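PDB 2ABW: Pdx2 protein from Plasmodium falciparum, which hydrolyses glutamine to glutamate and ammonia, as the glutaminase subunit of PLP synthase, and supplies the ammonia to Pdx1 for vitamin B6 biosynthesis. Local coordinates for residues G52-V57 / G89-S94. Residues are numbered along the deposited sequence; the frame is centred on the assembly and turned at random. Where two conformers were deposited one is given.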
loop_
_atom_site.group_PDB
_atom_site.type_symbol
_atom_site.label_atom_id
_atom_site.label_comp_id
_atom_site.label_asym_id
_atom_site.label_seq_id
_atom_site.Cartn_x
_atom_site.Cartn_y
_atom_site.Cartn_z
ATOM N N GLY A 52 -6.213 0.759 -9.099
ATOM C CA GLY A 52 -6.938 1.985 -9.309
ATOM C C GLY A 52 -8.241 1.980 -8.572
ATOM O O GLY A 52 -8.691 3.035 -8.127
ATOM N N GLU A 53 -8.859 0.826 -8.497
ATOM C CA GLU A 53 -10.178 0.674 -7.902
ATOM C C GLU A 53 -10.276 -0.388 -6.825
ATOM O O GLU A 53 -10.225 -1.610 -7.112
ATOM C CB GLU A 53 -11.152 0.240 -8.989
ATOM C CG GLU A 53 -11.289 1.323 -10.054
ATOM C CD GLU A 53 -12.443 1.115 -11.028
ATOM O OE1 GLU A 53 -13.239 0.161 -10.842
ATOM O OE2 GLU A 53 -12.555 1.898 -12.020
ATOM N N SER A 54 -10.573 0.086 -5.624
ATOM C CA SER A 54 -10.642 -0.810 -4.476
ATOM C C SER A 54 -11.681 -1.883 -4.666
ATOM O O SER A 54 -11.504 -2.990 -4.245
ATOM C CB SER A 54 -10.884 -0.035 -3.205
ATOM O OG SER A 54 -12.101 0.722 -3.228
ATOM N N THR A 55 -12.849 -1.565 -5.251
ATOM C CA THR A 55 -13.880 -2.562 -5.352
ATOM C C THR A 55 -13.466 -3.705 -6.277
ATOM O O THR A 55 -13.827 -4.874 -6.060
ATOM C CB THR A 55 -15.242 -1.962 -5.698
ATOM O OG1 THR A 55 -15.719 -1.233 -4.557
ATOM C CG2 THR A 55 -16.181 -3.036 -6.007
ATOM N N THR A 56 -12.736 -3.367 -7.326
ATOM C CA THR A 56 -12.241 -4.395 -8.242
ATOM C C THR A 56 -11.250 -5.354 -7.602
ATOM O O THR A 56 -11.442 -6.538 -7.716
ATOM C CB THR A 56 -11.524 -3.774 -9.444
ATOM O OG1 THR A 56 -12.443 -2.893 -10.105
ATOM C CG2 THR A 56 -11.084 -4.860 -10.411
ATOM N N VAL A 57 -10.294 -4.825 -6.909
ATOM C CA VAL A 57 -9.307 -5.663 -6.219
ATOM C C VAL A 57 -10.022 -6.526 -5.193
ATOM O O VAL A 57 -9.853 -7.737 -5.107
ATOM C CB VAL A 57 -8.274 -4.830 -5.558
ATOM C CG1 VAL A 57 -7.463 -5.688 -4.593
ATOM C CG2 VAL A 57 -7.357 -4.073 -6.552
ATOM N N GLY A 89 -5.010 -0.198 -2.748
ATOM C CA GLY A 89 -4.589 -1.026 -1.648
ATOM C C GLY A 89 -4.665 -0.223 -0.389
ATOM O O GLY A 89 -4.826 -0.786 0.682
ATOM N N CYS A 90 -4.330 1.063 -0.445
ATOM C CA CYS A 90 -4.387 1.887 0.781
ATOM C C CYS A 90 -5.805 1.888 1.266
ATOM O O CYS A 90 -6.022 1.749 2.470
ATOM C CB CYS A 90 -3.880 3.309 0.523
ATOM S SG CYS A 90 -3.594 4.250 2.016
ATOM N N ILE A 91 -6.780 2.039 0.382
ATOM C CA ILE A 91 -8.204 2.016 0.779
ATOM C C ILE A 91 -8.538 0.676 1.495
ATOM O O ILE A 91 -9.136 0.684 2.579
ATOM C CB ILE A 91 -9.119 2.235 -0.400
ATOM C CG1 ILE A 91 -8.961 3.679 -0.878
ATOM C CG2 ILE A 91 -10.570 1.936 0.002
ATOM C CD1 ILE A 91 -9.722 3.968 -2.137
ATOM N N LEU A 92 -8.070 -0.411 0.907
ATOM C CA LEU A 92 -8.391 -1.752 1.398
ATOM C C LEU A 92 -7.629 -2.126 2.666
ATOM O O LEU A 92 -7.925 -3.147 3.268
ATOM C CB LEU A 92 -8.147 -2.776 0.319
ATOM C CG LEU A 92 -9.128 -2.692 -0.858
ATOM C CD1 LEU A 92 -8.693 -3.659 -1.965
ATOM C CD2 LEU A 92 -10.566 -2.908 -0.389
ATOM N N LEU A 93 -6.687 -1.354 3.126
ATOM C CA LEU A 93 -6.097 -1.504 4.501
ATOM C C LEU A 93 -6.808 -0.667 5.573
ATOM O O LEU A 93 -6.497 -0.717 6.769
ATOM C CB LEU A 93 -4.629 -1.153 4.508
ATOM C CG LEU A 93 -3.715 -1.993 3.633
ATOM C CD1 LEU A 93 -2.254 -1.553 3.638
ATOM C CD2 LEU A 93 -3.776 -3.528 4.160
ATOM N N SER A 94 -7.665 0.242 5.106
ATOM C CA SER A 94 -8.190 1.220 5.981
ATOM C C SER A 94 -9.347 0.697 6.854
ATOM O O SER A 94 -10.179 -0.098 6.419
ATOM C CB SER A 94 -8.633 2.483 5.255
ATOM O OG SER A 94 -7.541 3.045 4.579
#
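Leu92 reaches across to the first turn of helix 54-60 with both methyls. Leu92 CD1 meets Val57 CG1 at 3.5 Å, the two side chains crossing at a slant, and Leu92 CD1 also lies 3.7 Å from the carbonyl oxygen Ser54 O. Both methyls lie against that oxygen, and Leu92 CD2 also touches Ser54 CB at 4.0 Å. Val57 presents CG1 because that methyl stands anti to the backbone N (chi1 167°). Ser54 faces Ile91 and Leu92 side by side: Ser54 OG is 3.8 Å from Ile91 CG2, and Ser54 CB is 4.0 Å from Leu92 CG. In Ile91 it is CG2, the branch anti to the backbone N, that meets the serine. Helix 88-92 follows a turn consistent with the nucleophile elbow of class I glutaminases, in which Cys87 is the nucleophile, and residues 52-54 bind L-glutamine; the buried contact therefore joins the N-terminal turn of helix 54-60, whose Ser54 is itself among the glutamine-binding residues, to helix 88-92. Ile91 also approaches Arg121, another glutamine-binding residue, and Phe110 packs on both Ser54 and Leu92. Ser94 OG donates to Cys90 O (2.9 Å), tilted 31° from the carbonyl plane. Leu93 N reaches Cys90 O from the opposite face at 3.2 Å.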